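Putative carboxynorspermidine decarboxylase protein (Sinorhizobium meliloti, PDB 3MT1) probably catalyses, with pyridoxal 5'-phosphate as cofactor, the decarboxylation of carboxynorspermidine and carboxyspermidine to norspermidine and spermidine in polyamine biosynthesis. Local coordinates at residues Ala40-Phe45 with Arg67-Lys72; Leu65-Glu68 with Glu73-Ala76; Gly171-Met176 with Asp210-Arg215; Glu179-Phe184 with Arg217-Arg222. One frame throughout, in Å; residues are numbered along the deposited sequence.

Contact 1: Ala40-Phe45 with Arg67-Lys72; sequences ATWSVF and RERFGK
Trp-42 carries the guanidinium of Arg-69 flat against one face of its indole, the two planes inclined by only 18°. Arg-69 CZ sits 4.1 Å from the centroid of the six-membered ring of Trp-42 and over its face, a cation-pi stack in which Trp-42 CZ3 comes within 3.7 Å of Arg-69 NH1. The arginine follows the indole outward: its CD passes Trp-42 CE3, and the bend at chi2 (-62°) turns the chain so that the planar head meets the ring with its face.

Deeper in, two rings carry the contact. Phe-70 directs an edge at Phe-45, with Phe-70 CD2 3.5 Å from Phe-45 CG. The ring planes stand at 61°, an edge-to-face pair. The other face of Phe-45 is covered over its centre by the CA of Trp-42, and the carbonyl O of Arg-69 lies at the ring's edge, near its plane, 3.6 Å from Phe-45 CD2. Held from three directions, this ring links the 3-10 turn at 42-44 to helix 60-70; an alanine here would probably open a gap beneath Trp-42 and leave the edge of Phe-70 without the aromatic face it packs on.

The outer pair also reaches the second subunit, where Glu-361 accepts a hydrogen bond from Trp-42 NE1 at its carbonyl O and forms a salt bridge with Arg-69 NE through its carboxylate. No hydrogen bond joins the two segments; ring-on-ring packing holds the inner half, and charge against a pi face takes over toward the dimer interface.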
loop_
_atom_site.group_PDB
_atom_site.type_symbol
_atom_site.label_atom_id
_atom_site.label_comp_id
_atom_site.label_asym_id
_atom_site.label_seq_id
_atom_site.Cartn_x
_atom_site.Cartn_y
_atom_site.Cartn_z
ATOM N N ALA B 40 -10.663 2.092 -10.561
ATOM C CA ALA B 40 -11.543 3.194 -10.231
ATOM C C ALA B 40 -10.962 4.513 -10.768
ATOM O O ALA B 40 -11.154 5.601 -10.211
ATOM C CB ALA B 40 -11.763 3.234 -8.741
ATOM N N THR B 41 -10.285 4.412 -11.907
ATOM C CA THR B 41 -9.682 5.565 -12.536
ATOM C C THR B 41 -10.764 6.260 -13.356
ATOM O O THR B 41 -10.888 6.045 -14.587
ATOM C CB THR B 41 -8.533 5.134 -13.388
ATOM O OG1 THR B 41 -7.557 4.559 -12.532
ATOM C CG2 THR B 41 -7.897 6.308 -14.105
ATOM N N TRP B 42 -11.512 7.108 -12.661
ATOM C CA TRP B 42 -12.770 7.606 -13.177
ATOM C C TRP B 42 -12.696 8.455 -14.458
ATOM O O TRP B 42 -13.663 8.484 -15.210
ATOM C CB TRP B 42 -13.593 8.302 -12.093
ATOM C CG TRP B 42 -12.903 9.388 -11.317
ATOM C CD1 TRP B 42 -12.187 9.249 -10.151
ATOM C CD2 TRP B 42 -12.901 10.768 -11.621
ATOM N NE1 TRP B 42 -11.717 10.441 -9.743
ATOM C CE2 TRP B 42 -12.158 11.410 -10.611
ATOM C CE3 TRP B 42 -13.473 11.535 -12.638
ATOM C CZ2 TRP B 42 -11.939 12.796 -10.605
ATOM C CZ3 TRP B 42 -13.277 12.920 -12.625
ATOM C CH2 TRP B 42 -12.501 13.533 -11.625
ATOM N N SER B 43 -11.557 9.080 -14.747
ATOM C CA SER B 43 -11.461 9.880 -15.965
ATOM C C SER B 43 -11.682 9.104 -17.276
ATOM O O SER B 43 -11.807 9.738 -18.355
ATOM C CB SER B 43 -10.107 10.583 -16.050
ATOM O OG SER B 43 -9.077 9.616 -16.040
ATOM N N VAL B 44 -11.701 7.762 -17.197
ATOM C CA VAL B 44 -11.998 6.943 -18.356
ATOM C C VAL B 44 -13.383 6.298 -18.271
ATOM O O VAL B 44 -13.761 5.525 -19.149
ATOM C CB VAL B 44 -10.867 5.874 -18.689
ATOM C CG1 VAL B 44 -9.499 6.541 -18.914
ATOM C CG2 VAL B 44 -10.791 4.755 -17.647
ATOM N N PHE B 45 -14.157 6.623 -17.241
ATOM C CA PHE B 45 -15.512 6.103 -17.170
ATOM C C PHE B 45 -16.406 6.495 -18.360
ATOM O O PHE B 45 -17.247 5.714 -18.801
ATOM C CB PHE B 45 -16.188 6.520 -15.872
ATOM C CG PHE B 45 -15.656 5.826 -14.654
ATOM C CD1 PHE B 45 -14.741 4.792 -14.757
ATOM C CD2 PHE B 45 -16.092 6.196 -13.398
ATOM C CE1 PHE B 45 -14.267 4.175 -13.638
ATOM C CE2 PHE B 45 -15.608 5.540 -12.259
ATOM C CZ PHE B 45 -14.709 4.548 -12.396
ATOM N N ARG B 67 -21.863 5.875 -8.456
ATOM C CA ARG B 67 -23.050 6.683 -8.695
ATOM C C ARG B 67 -22.704 8.020 -9.317
ATOM O O ARG B 67 -23.249 8.343 -10.366
ATOM C CB ARG B 67 -23.917 6.856 -7.435
ATOM C CG ARG B 67 -25.092 7.881 -7.563
ATOM C CD ARG B 67 -26.132 7.580 -8.677
ATOM N NE ARG B 67 -26.903 6.366 -8.389
ATOM C CZ ARG B 67 -27.091 5.339 -9.231
ATOM N NH1 ARG B 67 -26.580 5.348 -10.468
ATOM N NH2 ARG B 67 -27.800 4.282 -8.833
ATOM N N GLU B 68 -21.790 8.774 -8.710
ATOM C CA GLU B 68 -21.492 10.134 -9.190
ATOM C C GLU B 68 -20.733 10.231 -10.491
ATOM O O GLU B 68 -20.938 11.166 -11.226
ATOM C CB GLU B 68 -20.796 10.968 -8.116
ATOM C CG GLU B 68 -21.731 11.201 -6.918
ATOM C CD GLU B 68 -21.153 12.067 -5.815
ATOM O OE1 GLU B 68 -20.015 12.571 -5.970
ATOM O OE2 GLU B 68 -21.837 12.240 -4.784
ATOM N N ARG B 69 -19.860 9.286 -10.806
ATOM C CA ARG B 69 -19.017 9.465 -11.991
ATOM C C ARG B 69 -19.260 8.374 -13.007
ATOM O O ARG B 69 -18.797 8.466 -14.123
ATOM C CB ARG B 69 -17.511 9.401 -11.640
ATOM C CG ARG B 69 -16.954 10.407 -10.710
ATOM C CD ARG B 69 -17.083 11.781 -11.233
ATOM N NE ARG B 69 -16.528 12.721 -10.292
ATOM C CZ ARG B 69 -16.270 13.997 -10.574
ATOM N NH1 ARG B 69 -16.515 14.485 -11.798
ATOM N NH2 ARG B 69 -15.742 14.781 -9.627
ATOM N N PHE B 70 -19.895 7.287 -12.620
ATOM C CA PHE B 70 -20.104 6.253 -13.608
ATOM C C PHE B 70 -21.539 6.216 -14.056
ATOM O O PHE B 70 -21.795 6.113 -15.244
ATOM C CB PHE B 70 -19.644 4.883 -13.118
ATOM C CG PHE B 70 -19.498 3.864 -14.230
ATOM C CD1 PHE B 70 -20.618 3.340 -14.876
ATOM C CD2 PHE B 70 -18.244 3.444 -14.635
ATOM C CE1 PHE B 70 -20.468 2.435 -15.904
ATOM C CE2 PHE B 70 -18.088 2.498 -15.648
ATOM C CZ PHE B 70 -19.180 1.992 -16.273
ATOM N N GLY B 71 -22.474 6.327 -13.109
ATOM C CA GLY B 71 -23.900 6.326 -13.417
ATOM C C GLY B 71 -24.416 4.935 -13.712
ATOM O O GLY B 71 -23.731 3.944 -13.429
ATOM N N LYS B 72 -25.617 4.864 -14.288
ATOM C CA LYS B 72 -26.282 3.596 -14.643
ATOM C C LYS B 72 -26.579 2.787 -13.357
ATOM O O LYS B 72 -26.931 3.387 -12.346
ATOM C CB LYS B 72 -25.480 2.791 -15.689
ATOM C CG LYS B 72 -25.355 3.450 -17.106
ATOM C CD LYS B 72 -24.962 2.378 -18.159
ATOM C CE LYS B 72 -25.086 2.867 -19.602
ATOM N NZ LYS B 72 -24.739 1.781 -20.594
#

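Contact 2: Leu65-Glu68 with Glu73-Ala76; sequences LGRE and ETHA
Arg-67 folds its guanidinium over the methyl of Thr-74, so that a charged group is used here for its flat face. The methyl, CG2, stands about 3.0 Å above the guanidinium plane, off centre, and the closest approach is 3.1 Å from Thr-74 CG2 to Arg-67 NH1. Conformation explains how the head gets there. CG of Arg-67 leaves opposite the backbone N (chi1 171°), and turns of about +60° at both chi2 and chi3 then curl the chain back, so that its end comes nearer the strand than its CB direction suggests. Thr-74 is rotated with CG2 beside its own backbone N, which sends the methyl to the helix, while OG1 is hydrogen-bonded to the carbonyl O of His-92. At the rim of the guanidinium, Arg-67 NH1 donates a nearly straight hydrogen bond to Lys-72 O, and NH2 forms a salt bridge with Asp-94. A leucine in place of Arg-67 would probably leave that carbonyl and the Asp-94 carboxylate without their cationic mate.

The same methyl, Thr-74 CG2, also lies 4.1 Å from the backbone C of Gly-66, a lighter touch on the face of the helix turned to the strand. The contact closes the beta-alpha-beta unit of strand 54-57, helix 60-70 and strand 73-77, with strand 73-77 lying in the parallel barrel between strands 54-57 and 95-98.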
loop_
_atom_site.group_PDB
_atom_site.type_symbol
_atom_site.label_atom_id
_atom_site.label_comp_id
_atom_site.label_asym_id
_atom_site.label_seq_id
_atom_site.Cartn_x
_atom_site.Cartn_y
_atom_site.Cartn_z
ATOM N N LEU B 65 -18.562 6.863 -5.685
ATOM C CA LEU B 65 -17.810 7.129 -6.890
ATOM C C LEU B 65 -18.561 6.577 -8.093
ATOM O O LEU B 65 -18.616 7.251 -9.104
ATOM C CB LEU B 65 -16.389 6.536 -6.835
ATOM C CG LEU B 65 -15.548 6.674 -8.102
ATOM C CD1 LEU B 65 -15.068 8.104 -8.317
ATOM C CD2 LEU B 65 -14.387 5.795 -8.034
ATOM N N GLY B 66 -19.145 5.371 -7.977
ATOM C CA GLY B 66 -19.816 4.710 -9.094
ATOM C C GLY B 66 -21.079 5.470 -9.467
ATOM O O GLY B 66 -21.341 5.685 -10.649
ATOM N N ARG B 67 -21.863 5.875 -8.456
ATOM C CA ARG B 67 -23.050 6.683 -8.695
ATOM C C ARG B 67 -22.704 8.020 -9.317
ATOM O O ARG B 67 -23.249 8.343 -10.366
ATOM C CB ARG B 67 -23.917 6.856 -7.435
ATOM C CG ARG B 67 -25.092 7.881 -7.563
ATOM C CD ARG B 67 -26.132 7.580 -8.677
ATOM N NE ARG B 67 -26.903 6.366 -8.389
ATOM C CZ ARG B 67 -27.091 5.339 -9.231
ATOM N NH1 ARG B 67 -26.580 5.348 -10.468
ATOM N NH2 ARG B 67 -27.800 4.282 -8.833
ATOM N N GLU B 68 -21.790 8.774 -8.710
ATOM C CA GLU B 68 -21.492 10.134 -9.190
ATOM C C GLU B 68 -20.733 10.231 -10.491
ATOM O O GLU B 68 -20.938 11.166 -11.226
ATOM C CB GLU B 68 -20.796 10.968 -8.116
ATOM C CG GLU B 68 -21.731 11.201 -6.918
ATOM C CD GLU B 68 -21.153 12.067 -5.815
ATOM O OE1 GLU B 68 -20.015 12.571 -5.970
ATOM O OE2 GLU B 68 -21.837 12.240 -4.784
ATOM N N GLU B 73 -26.456 1.468 -13.380
ATOM C CA GLU B 73 -26.756 0.672 -12.195
ATOM C C GLU B 73 -25.568 0.632 -11.212
ATOM O O GLU B 73 -24.417 0.353 -11.610
ATOM C CB GLU B 73 -27.125 -0.766 -12.601
ATOM C CG GLU B 73 -28.515 -1.185 -12.103
ATOM C CD GLU B 73 -28.853 -2.644 -12.349
ATOM O OE1 GLU B 73 -29.263 -2.964 -13.503
ATOM O OE2 GLU B 73 -28.735 -3.433 -11.378
ATOM N N THR B 74 -25.832 0.902 -9.937
ATOM C CA THR B 74 -24.798 0.772 -8.911
ATOM C C THR B 74 -25.169 -0.283 -7.880
ATOM O O THR B 74 -26.269 -0.264 -7.327
ATOM C CB THR B 74 -24.447 2.145 -8.193
ATOM O OG1 THR B 74 -25.278 2.316 -7.048
ATOM C CG2 THR B 74 -24.606 3.336 -9.127
ATOM N N HIS B 75 -24.248 -1.204 -7.638
ATOM C CA HIS B 75 -24.436 -2.291 -6.654
ATOM C C HIS B 75 -23.507 -2.057 -5.500
ATOM O O HIS B 75 -22.342 -1.698 -5.693
ATOM C CB HIS B 75 -24.135 -3.665 -7.253
ATOM C CG HIS B 75 -25.194 -4.165 -8.184
ATOM N ND1 HIS B 75 -25.398 -5.510 -8.423
ATOM C CD2 HIS B 75 -26.125 -3.500 -8.921
ATOM C CE1 HIS B 75 -26.386 -5.650 -9.294
ATOM N NE2 HIS B 75 -26.850 -4.445 -9.602
ATOM N N ALA B 76 -24.032 -2.239 -4.301
ATOM C CA ALA B 76 -23.224 -2.104 -3.105
ATOM C C ALA B 76 -23.039 -3.446 -2.425
ATOM O O ALA B 76 -23.986 -4.213 -2.299
ATOM C CB ALA B 76 -23.854 -1.078 -2.144
#

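Contact 3: Gly171-Met176 with Asp210-Arg215; sequences GLFDRM and DAFSAR
Phe-173 and Phe-212 make the close-packed half of this helix pair. Phe-212 presents an edge to the face of Phe-173, with Phe-212 CE1 3.5 Å from Phe-173 CE2. The centroids are 5.3 Å apart and the planes meet at 61°, an edge-to-face arrangement that is displaced, since CE1 and CD1 of Phe-212 gather over the CD2-CE2 side of the Phe-173 ring. Both phenylalanines hold CG anti to the backbone N (chi1 168° in each), and the two rings extend into the same buried layer between the helices. Behind it, Phe-212 also meets the ring of Phe-202 and packs on Val-24 of helix 11-28.

The other half is polar, looser and partly open to solvent. Asp-174 reaches across with OD1, which accepts a hydrogen bond from Arg-215 NE at 2.8 Å, part of a salt bridge. The oxygen lies in the guanidinium plane, but the carboxylate is turned almost perpendicular to that plane, and across this contact only the NE-H bonds to it, not a two-pronged fork. A bend at chi2 of Arg-215 (68°) carries the guanidinium across the groove, and its NH2 makes a salt bridge with Glu-181 further along helix 170-190, the stronger of its two charged partners. The arginine thus spans two acidic residues of that helix, which would probably limit how far it can swing.

With aromatic carbon inside and an ion pair outside, two successive helices pack side by side on the outside of the beta/alpha barrel that is the hallmark of fold-type III pyridoxal phosphate enzymes.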
loop_
_atom_site.group_PDB
_atom_site.type_symbol
_atom_site.label_atom_id
_atom_site.label_comp_id
_atom_site.label_asym_id
_atom_site.label_seq_id
_atom_site.Cartn_x
_atom_site.Cartn_y
_atom_site.Cartn_z
ATOM N N GLY B 171 -14.118 -24.210 -19.565
ATOM C CA GLY B 171 -14.449 -25.509 -19.010
ATOM C C GLY B 171 -14.575 -25.471 -17.493
ATOM O O GLY B 171 -15.535 -26.047 -16.938
ATOM N N LEU B 172 -13.624 -24.789 -16.823
ATOM C CA LEU B 172 -13.606 -24.712 -15.359
ATOM C C LEU B 172 -14.736 -23.873 -14.827
ATOM O O LEU B 172 -15.391 -24.277 -13.862
ATOM C CB LEU B 172 -12.274 -24.190 -14.811
ATOM C CG LEU B 172 -12.299 -23.842 -13.310
ATOM C CD1 LEU B 172 -12.457 -25.075 -12.419
ATOM C CD2 LEU B 172 -11.060 -23.047 -12.907
ATOM N N PHE B 173 -14.949 -22.704 -15.437
ATOM C CA PHE B 173 -16.137 -21.895 -15.136
ATOM C C PHE B 173 -17.410 -22.734 -15.319
ATOM O O PHE B 173 -18.307 -22.736 -14.458
ATOM C CB PHE B 173 -16.222 -20.623 -15.999
ATOM C CG PHE B 173 -17.560 -19.941 -15.915
ATOM C CD1 PHE B 173 -17.929 -19.236 -14.773
ATOM C CD2 PHE B 173 -18.485 -20.049 -16.954
ATOM C CE1 PHE B 173 -19.176 -18.633 -14.679
ATOM C CE2 PHE B 173 -19.753 -19.437 -16.864
ATOM C CZ PHE B 173 -20.089 -18.734 -15.726
ATOM N N ASP B 174 -17.483 -23.468 -16.428
ATOM C CA ASP B 174 -18.671 -24.287 -16.663
ATOM C C ASP B 174 -18.999 -25.243 -15.512
ATOM O O ASP B 174 -20.172 -25.353 -15.115
ATOM C CB ASP B 174 -18.611 -25.076 -17.964
ATOM C CG ASP B 174 -19.854 -25.925 -18.153
ATOM O OD1 ASP B 174 -20.974 -25.361 -17.958
ATOM O OD2 ASP B 174 -19.710 -27.148 -18.438
ATOM N N ARG B 175 -17.972 -25.910 -14.979
ATOM C CA ARG B 175 -18.165 -26.789 -13.836
ATOM C C ARG B 175 -18.569 -26.065 -12.568
ATOM O O ARG B 175 -19.369 -26.566 -11.800
ATOM C CB ARG B 175 -16.925 -27.632 -13.594
ATOM C CG ARG B 175 -16.649 -28.465 -14.786
ATOM C CD ARG B 175 -15.794 -29.622 -14.476
ATOM N NE ARG B 175 -15.749 -30.508 -15.624
ATOM C CZ ARG B 175 -16.509 -31.589 -15.750
ATOM N NH1 ARG B 175 -17.368 -31.903 -14.779
ATOM N NH2 ARG B 175 -16.396 -32.355 -16.838
HETATM N N MSE B 176 -18.033 -24.870 -12.356
HETATM C CA MSE B 176 -18.322 -24.127 -11.129
HETATM C C MSE B 176 -19.760 -23.643 -11.110
HETATM O O MSE B 176 -20.432 -23.677 -10.077
HETATM C CB MSE B 176 -17.360 -22.977 -11.010
HETATM C CG MSE B 176 -15.963 -23.444 -11.160
HETATM SE SE MSE B 176 -15.076 -23.436 -9.472
HETATM C CE MSE B 176 -14.197 -21.714 -9.770
ATOM N N ASP B 210 -18.563 -17.070 -27.114
ATOM C CA ASP B 210 -19.909 -17.396 -27.602
ATOM C C ASP B 210 -20.474 -18.639 -26.947
ATOM O O ASP B 210 -21.640 -18.669 -26.577
ATOM C CB ASP B 210 -19.898 -17.537 -29.114
ATOM C CG ASP B 210 -19.597 -16.220 -29.817
ATOM O OD1 ASP B 210 -20.430 -15.277 -29.726
ATOM O OD2 ASP B 210 -18.523 -16.133 -30.459
ATOM N N ALA B 211 -19.646 -19.658 -26.796
ATOM C CA ALA B 211 -19.971 -20.752 -25.903
ATOM C C ALA B 211 -20.356 -20.205 -24.504
ATOM O O ALA B 211 -21.400 -20.539 -23.951
ATOM C CB ALA B 211 -18.778 -21.714 -25.813
ATOM N N PHE B 212 -19.517 -19.347 -23.946
ATOM C CA PHE B 212 -19.747 -18.738 -22.626
ATOM C C PHE B 212 -21.046 -17.906 -22.517
ATOM O O PHE B 212 -21.736 -17.982 -21.499
ATOM C CB PHE B 212 -18.519 -17.906 -22.276
ATOM C CG PHE B 212 -18.691 -16.998 -21.113
ATOM C CD1 PHE B 212 -18.606 -17.481 -19.814
ATOM C CD2 PHE B 212 -18.872 -15.630 -21.309
ATOM C CE1 PHE B 212 -18.721 -16.629 -18.724
ATOM C CE2 PHE B 212 -19.001 -14.773 -20.226
ATOM C CZ PHE B 212 -18.914 -15.276 -18.925
ATOM N N SER B 213 -21.338 -17.115 -23.555
ATOM C CA SER B 213 -22.622 -16.412 -23.707
ATOM C C SER B 213 -23.806 -17.362 -23.727
ATOM O O SER B 213 -24.843 -17.085 -23.125
ATOM C CB SER B 213 -22.653 -15.616 -25.009
ATOM O OG SER B 213 -21.784 -14.495 -24.934
ATOM N N ALA B 214 -23.638 -18.479 -24.431
ATOM C CA ALA B 214 -24.690 -19.482 -24.584
ATOM C C ALA B 214 -24.948 -20.187 -23.258
ATOM O O ALA B 214 -26.076 -20.538 -22.932
ATOM C CB ALA B 214 -24.296 -20.478 -25.639
ATOM N N ARG B 215 -23.891 -20.386 -22.490
ATOM C CA ARG B 215 -24.017 -21.003 -21.184
ATOM C C ARG B 215 -24.701 -20.031 -20.200
ATOM O O ARG B 215 -25.459 -20.465 -19.323
ATOM C CB ARG B 215 -22.637 -21.460 -20.679
ATOM C CG ARG B 215 -22.649 -22.078 -19.300
ATOM C CD ARG B 215 -23.377 -23.433 -19.290
ATOM N NE ARG B 215 -23.466 -24.036 -17.948
ATOM C CZ ARG B 215 -24.535 -23.943 -17.152
ATOM N NH1 ARG B 215 -25.606 -23.264 -17.537
ATOM N NH2 ARG B 215 -24.533 -24.527 -15.967
#

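Contact 4: Glu179-Phe184 with Arg217-Arg222; sequences EIEERF and RAFSDR
Two successive outer helices of the eight-stranded beta/alpha barrel, 170-190 and 209-223, meet here through a glutamate that serves both an aromatic ring and charged partners. Glu-181 is extended beyond CG (chi2 -176°), and its aliphatic part runs past Phe-219 in the opposite sense: Glu-181 CG lies 3.8 Å from Phe-219 CE2, at the edge of the ring and near its plane. The carboxylate stands almost at right angles to the ring, and its closest approach to it is OE1 at 4.1 Å from Phe-219 CD2. Phe-219 owes its place to CG lying anti to the backbone N (chi1 -178°), which lets the ring project between the helices.

The end of the glutamate is shared out. OE2 lies 2.9 Å from Arg-222 NH1 and makes a salt bridge with it, though the hydrogen bond within that pair is weak, bent to 128° at the proton. Arg-222 comes from the exposed side with its chain turned at chi3, and its CD also touches OE2 at 3.5 Å. The same oxygen is hydrogen-bonded to Tyr-223 OH, whereas OE1 takes the stronger charged partner, NH2 of Arg-215. With two arginines and a tyrosine hydroxyl around it, this carboxylate is likely to stay ionised.

Inward, the Phe-219 side chain packs on Leu-177 and Ile-188 of helix 170-190 and touches Ile-227 on strand 226-229. The pair therefore lies with an ionic rim toward solvent and a hydrophobic floor on the last strand of the barrel.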
loop_
_atom_site.group_PDB
_atom_site.type_symbol
_atom_site.label_atom_id
_atom_site.label_comp_id
_atom_site.label_asym_id
_atom_site.label_seq_id
_atom_site.Cartn_x
_atom_site.Cartn_y
_atom_site.Cartn_z
ATOM N N GLU B 179 -21.838 -26.709 -10.103
ATOM C CA GLU B 179 -21.922 -26.972 -8.656
ATOM C C GLU B 179 -22.766 -25.930 -7.918
ATOM O O GLU B 179 -23.289 -26.200 -6.826
ATOM C CB GLU B 179 -20.530 -27.151 -8.004
ATOM C CG GLU B 179 -20.181 -28.656 -7.760
ATOM C CD GLU B 179 -18.777 -28.907 -7.174
ATOM O OE1 GLU B 179 -17.846 -28.095 -7.419
ATOM O OE2 GLU B 179 -18.616 -29.933 -6.473
ATOM N N ILE B 180 -22.909 -24.758 -8.533
ATOM C CA ILE B 180 -23.799 -23.705 -8.035
ATOM C C ILE B 180 -25.302 -24.096 -8.114
ATOM O O ILE B 180 -26.065 -23.882 -7.162
ATOM C CB ILE B 180 -23.513 -22.384 -8.762
ATOM C CG1 ILE B 180 -22.205 -21.789 -8.238
ATOM C CG2 ILE B 180 -24.691 -21.399 -8.634
ATOM C CD1 ILE B 180 -21.696 -20.563 -9.019
ATOM N N GLU B 181 -25.706 -24.686 -9.237
ATOM C CA GLU B 181 -27.082 -25.169 -9.423
ATOM C C GLU B 181 -27.464 -26.243 -8.403
ATOM O O GLU B 181 -28.540 -26.211 -7.829
ATOM C CB GLU B 181 -27.288 -25.678 -10.863
ATOM C CG GLU B 181 -27.104 -24.570 -11.937
ATOM C CD GLU B 181 -27.407 -25.027 -13.368
ATOM O OE1 GLU B 181 -26.498 -24.899 -14.225
ATOM O OE2 GLU B 181 -28.551 -25.493 -13.636
ATOM N N GLU B 182 -26.548 -27.170 -8.162
ATOM C CA GLU B 182 -26.778 -28.297 -7.272
ATOM C C GLU B 182 -26.916 -27.883 -5.810
ATOM O O GLU B 182 -27.692 -28.483 -5.069
ATOM C CB GLU B 182 -25.652 -29.309 -7.438
ATOM C CG GLU B 182 -25.289 -29.535 -8.901
ATOM C CD GLU B 182 -24.554 -30.844 -9.147
ATOM O OE1 GLU B 182 -23.355 -30.949 -8.788
ATOM O OE2 GLU B 182 -25.181 -31.759 -9.725
ATOM N N ARG B 183 -26.170 -26.862 -5.395
ATOM C CA ARG B 183 -26.273 -26.365 -4.021
ATOM C C ARG B 183 -27.431 -25.387 -3.800
ATOM O O ARG B 183 -28.022 -25.371 -2.718
ATOM C CB ARG B 183 -24.938 -25.773 -3.519
ATOM C CG ARG B 183 -24.080 -26.750 -2.680
ATOM C CD ARG B 183 -22.695 -26.176 -2.425
ATOM N NE ARG B 183 -22.020 -26.765 -1.266
ATOM C CZ ARG B 183 -21.339 -27.918 -1.276
ATOM N NH1 ARG B 183 -21.227 -28.642 -2.389
ATOM N NH2 ARG B 183 -20.764 -28.358 -0.158
ATOM N N PHE B 184 -27.768 -24.586 -4.807
ATOM C CA PHE B 184 -28.717 -23.500 -4.580
ATOM C C PHE B 184 -29.778 -23.364 -5.666
ATOM O O PHE B 184 -30.653 -22.504 -5.561
ATOM C CB PHE B 184 -27.991 -22.143 -4.406
ATOM C CG PHE B 184 -26.884 -22.149 -3.377
ATOM C CD1 PHE B 184 -25.580 -21.855 -3.750
ATOM C CD2 PHE B 184 -27.142 -22.453 -2.038
ATOM C CE1 PHE B 184 -24.548 -21.861 -2.813
ATOM C CE2 PHE B 184 -26.110 -22.473 -1.087
ATOM C CZ PHE B 184 -24.816 -22.176 -1.477
ATOM N N ARG B 217 -26.908 -17.688 -21.189
ATOM C CA ARG B 217 -28.303 -17.729 -21.614
ATOM C C ARG B 217 -29.090 -18.846 -20.926
ATOM O O ARG B 217 -30.191 -18.621 -20.415
ATOM C CB ARG B 217 -28.410 -17.884 -23.133
ATOM C CG ARG B 217 -28.474 -16.569 -23.909
ATOM C CD ARG B 217 -29.661 -16.503 -24.886
ATOM N NE ARG B 217 -29.671 -15.224 -25.597
ATOM C CZ ARG B 217 -30.233 -14.101 -25.146
ATOM N NH1 ARG B 217 -30.860 -14.073 -23.979
ATOM N NH2 ARG B 217 -30.167 -12.985 -25.861
ATOM N N ALA B 218 -28.509 -20.042 -20.915
ATOM C CA ALA B 218 -29.200 -21.238 -20.426
ATOM C C ALA B 218 -29.450 -21.195 -18.905
ATOM O O ALA B 218 -30.486 -21.649 -18.408
ATOM C CB ALA B 218 -28.438 -22.481 -20.824
ATOM N N PHE B 219 -28.502 -20.643 -18.169
ATOM C CA PHE B 219 -28.692 -20.472 -16.749
ATOM C C PHE B 219 -29.812 -19.464 -16.511
ATOM O O PHE B 219 -30.690 -19.694 -15.694
ATOM C CB PHE B 219 -27.412 -19.982 -16.096
ATOM C CG PHE B 219 -27.519 -19.831 -14.621
ATOM C CD1 PHE B 219 -28.010 -18.654 -14.066
ATOM C CD2 PHE B 219 -27.123 -20.868 -13.776
ATOM C CE1 PHE B 219 -28.114 -18.517 -12.690
ATOM C CE2 PHE B 219 -27.227 -20.750 -12.400
ATOM C CZ PHE B 219 -27.722 -19.571 -11.850
ATOM N N SER B 220 -29.773 -18.350 -17.232
ATOM C CA SER B 220 -30.759 -17.303 -17.077
ATOM C C SER B 220 -32.134 -17.775 -17.542
ATOM O O SER B 220 -33.147 -17.365 -16.982
ATOM C CB SER B 220 -30.323 -16.060 -17.848
ATOM O OG SER B 220 -31.418 -15.180 -18.051
ATOM N N ASP B 221 -32.164 -18.631 -18.563
ATOM C CA ASP B 221 -33.428 -19.166 -19.095
ATOM C C ASP B 221 -34.064 -20.165 -18.128
ATOM O O ASP B 221 -35.207 -20.002 -17.718
ATOM C CB ASP B 221 -33.227 -19.803 -20.478
ATOM C CG ASP B 221 -33.304 -18.787 -21.616
ATOM O OD1 ASP B 221 -33.613 -17.599 -21.365
ATOM O OD2 ASP B 221 -33.059 -19.174 -22.779
ATOM N N ARG B 222 -33.306 -21.185 -17.757
ATOM C CA ARG B 222 -33.740 -22.164 -16.779
ATOM C C ARG B 222 -34.326 -21.493 -15.531
ATOM O O ARG B 222 -35.443 -21.807 -15.133
ATOM C CB ARG B 222 -32.567 -23.092 -16.405
ATOM C CG ARG B 222 -32.821 -24.009 -15.210
ATOM C CD ARG B 222 -31.688 -24.970 -14.985
ATOM N NE ARG B 222 -31.825 -26.142 -15.833
ATOM C CZ ARG B 222 -31.241 -27.313 -15.590
ATOM N NH1 ARG B 222 -30.469 -27.484 -14.516
ATOM N NH2 ARG B 222 -31.432 -28.320 -16.427
#

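Helix 60-70 takes part in both contact 1 and contact 2, whose centres are 8 Å apart, while contacts 3 and 4 are successive levels of one pairing between helices 170-190 and 209-223, tied together by the Arg-215 to Glu-181 salt bridge. Contact 2 is the most buried, a helix meeting a barrel strand; the others are partly buried. Contacts 1 and 2 both touch the second subunit, which contacts 3 and 4 do not. Across the segments, arginine lies flat on an indole in contact 1 and against a methyl in contact 2, its carboxylate partners lying outside them, whereas in contacts 3 and 4 it pairs with a carboxylate of the facing helix.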